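Local structure of Lin1840 protein (Listeria innocua serovar 6a, 4ZOC) at residues S686-N689 against E693-Q696. The protein probably hydrolyses terminal non-reducing beta-D-glucosyl residues with release of beta-D-glucose, as a family 3 glycoside hydrolase linked to beta-1,2-glucan metabolism. The protein carries 2 engineered substitutions. Residues are numbered along the deposited sequence; the frame is centred on the assembly and turned at random.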
ATOM      1  N   SER A 686      -8.167 -21.511  13.073  1.00 13.02           N
ATOM      2  CA  SER A 686      -7.446 -21.984  11.916  1.00 12.56           C
ATOM      3  C   SER A 686      -7.024 -20.830  11.042  1.00 11.38           C
ATOM      4  O   SER A 686      -7.563 -19.691  11.137  1.00 13.62           O
ATOM      5  CB  SER A 686      -8.336 -22.932  11.157  1.00 16.35           C
ATOM      6  OG  SER A 686      -8.629 -24.044  12.024  1.00 17.18           O
ATOM      7  N   PHE A 687      -6.071 -21.164  10.149  1.00  9.60           N
ATOM      8  CA  PHE A 687      -5.497 -20.222   9.215  1.00 10.60           C
ATOM      9  C   PHE A 687      -4.817 -20.904   8.052  1.00 10.15           C
ATOM     10  O   PHE A 687      -4.586 -22.087   8.095  1.00 10.81           O
ATOM     11  CB  PHE A 687      -4.504 -19.281   9.910  1.00  9.05           C
ATOM     12  CG  PHE A 687      -3.223 -19.933  10.300  1.00  8.18           C
ATOM     13  CD1 PHE A 687      -3.190 -20.733  11.473  1.00  8.72           C
ATOM     14  CD2 PHE A 687      -2.127 -19.856   9.532  1.00  9.24           C
ATOM     15  CE1 PHE A 687      -2.009 -21.344  11.847  1.00  8.68           C
ATOM     16  CE2 PHE A 687      -0.954 -20.478   9.906  1.00 11.45           C
ATOM     17  CZ  PHE A 687      -0.942 -21.252  11.069  1.00  9.89           C
ATOM     18  N   TYR A 688      -4.490 -20.115   6.994  1.00  8.95           N
ATOM     19  CA  TYR A 688      -3.774 -20.582   5.867  1.00  9.06           C
ATOM     20  C   TYR A 688      -2.268 -20.552   6.061  1.00 10.86           C
ATOM     21  O   TYR A 688      -1.750 -19.533   6.400  1.00 11.61           O
ATOM     22  CB  TYR A 688      -4.141 -19.754   4.633  1.00  8.46           C
ATOM     23  CG  TYR A 688      -5.527 -20.095   4.156  1.00  7.87           C
ATOM     24  CD1 TYR A 688      -5.757 -21.151   3.393  1.00  8.77           C
ATOM     25  CD2 TYR A 688      -6.630 -19.344   4.579  1.00 10.34           C
ATOM     26  CE1 TYR A 688      -7.073 -21.442   2.967  1.00 11.69           C
ATOM     27  CE2 TYR A 688      -7.916 -19.612   4.177  1.00 10.93           C
ATOM     28  CZ  TYR A 688      -8.127 -20.643   3.344  1.00 14.11           C
ATOM     29  OH  TYR A 688      -9.414 -20.859   2.987  1.00 20.28           O
ATOM     30  N   ASN A 689      -1.593 -21.678   5.873  1.00 11.51           N
ATOM     31  CA  ASN A 689      -0.169 -21.736   6.099  1.00 12.28           C
ATOM     32  C   ASN A 689       0.636 -21.403   4.840  1.00 13.23           C
ATOM     33  O   ASN A 689       0.044 -21.023   3.820  1.00 15.75           O
ATOM     34  CB  ASN A 689       0.198 -23.055   6.736  1.00 10.81           C
ATOM     35  CG  ASN A 689       0.131 -24.234   5.789  1.00 11.48           C
ATOM     36  OD1 ASN A 689      -0.087 -24.108   4.599  1.00  9.18           O
ATOM     37  ND2 ASN A 689       0.347 -25.417   6.361  1.00 14.83           N
ATOM     38  N   GLU A 693      -2.544 -24.503   2.857  1.00 15.38           N
ATOM     39  CA  GLU A 693      -3.432 -25.405   3.524  1.00 14.83           C
ATOM     40  C   GLU A 693      -4.107 -24.640   4.671  1.00 15.12           C
ATOM     41  O   GLU A 693      -3.464 -23.837   5.375  1.00 14.90           O
ATOM     42  CB  GLU A 693      -2.633 -26.553   4.139  1.00 16.10           C
ATOM     43  CG  GLU A 693      -1.789 -27.377   3.164  1.00 18.97           C
ATOM     44  CD  GLU A 693      -0.871 -28.331   3.904  1.00 21.62           C
ATOM     45  OE1 GLU A 693      -0.259 -28.002   4.932  1.00 25.24           O
ATOM     46  OE2 GLU A 693      -0.784 -29.486   3.510  1.00 24.69           O
ATOM     47  N   LYS A 694      -5.393 -24.884   4.853  1.00 11.65           N
ATOM     48  CA  LYS A 694      -6.128 -24.398   6.013  1.00 14.65           C
ATOM     49  C   LYS A 694      -5.842 -25.375   7.179  1.00 15.98           C
ATOM     50  O   LYS A 694      -6.139 -26.560   7.045  1.00 15.82           O
ATOM     51  CB  LYS A 694      -7.600 -24.389   5.657  1.00 16.73           C
ATOM     52  CG  LYS A 694      -8.497 -23.849   6.748  1.00 23.63           C
ATOM     53  CD  LYS A 694      -8.279 -22.356   6.868  1.00 28.44           C
ATOM     54  CE  LYS A 694      -9.452 -21.631   7.455  1.00 33.49           C
ATOM     55  NZ  LYS A 694     -10.674 -21.871   6.661  1.00 35.77           N
ATOM     56  N   VAL A 695      -5.208 -24.875   8.248  1.00 10.66           N
ATOM     57  CA  VAL A 695      -4.682 -25.672   9.340  1.00  9.42           C
ATOM     58  C   VAL A 695      -5.072 -25.168  10.662  1.00 10.74           C
ATOM     59  O   VAL A 695      -5.402 -23.992  10.862  1.00 11.42           O
ATOM     60  CB  VAL A 695      -3.155 -25.717   9.281  1.00 11.08           C
ATOM     61  CG1 VAL A 695      -2.739 -26.357   7.990  1.00 14.93           C
ATOM     62  CG2 VAL A 695      -2.518 -24.357   9.410  1.00 11.77           C
ATOM     63  N   GLN A 696      -4.996 -26.060  11.640  1.00 10.57           N
ATOM     64  CA  GLN A 696      -5.016 -25.657  13.030  1.00 12.22           C
ATOM     65  C   GLN A 696      -3.770 -26.235  13.703  1.00 11.63           C
ATOM     66  O   GLN A 696      -3.482 -27.425  13.611  1.00 12.81           O
ATOM     67  CB  GLN A 696      -6.300 -26.166  13.740  1.00 13.35           C
ATOM     68  CG  GLN A 696      -6.432 -25.610  15.139  1.00 11.76           C
ATOM     69  CD  GLN A 696      -7.540 -26.150  16.013  1.00 10.64           C
ATOM     70  OE1 GLN A 696      -8.267 -27.127  15.677  1.00 11.44           O
ATOM     71  NE2 GLN A 696      -7.730 -25.452  17.148  1.00  8.72           N
TER
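The side-chain oxygen OD1 of Asn-689 takes two N-H groups: a bond from Glu-693 N at 3.0 Å, and a weak one from Gln-691 N in the turn between the strands. This closes the end of a short antiparallel beta hairpin, strands 687-688 and 694-695, in the fibronectin type III-like domain. Glu-693 N approaches OD1 from above the plane of its carbonyl, about 45° out of it. The other half of the amide points to the Glu-693 side chain. Asn-689 ND2 gives a bond of 3.0 Å to Glu-693 OE1, on the anti lone pair, with amide and carboxylate nearly coplanar (28° apart). Asn-689 N also bonds to Glu-693 O, at 2.9 Å. Three bonds therefore join these two residues.

Phe-687 and Val-695 form the hydrogen-bonded pair, with N and O of each residue used. On their face of the hairpin, Val-695 CG2 lies over the Phe-687 ring, 4.0 Å from its centroid. The Phe-687 side chain also touches Arg-655 and Gln-217, and comes close to that of Asp-648, a magnesium ligand.

Tyr-688 and Lys-694 form the non-hydrogen-bonded pair on the other face. Tyr-688 N bonds to Gln-217 of helix 212-219, so the hairpin meets the TIM-barrel domain here. The Lys-694 chain bends at chi2 (71°), and its CD rests over the Tyr-688 ring, 3.9 Å from CE2.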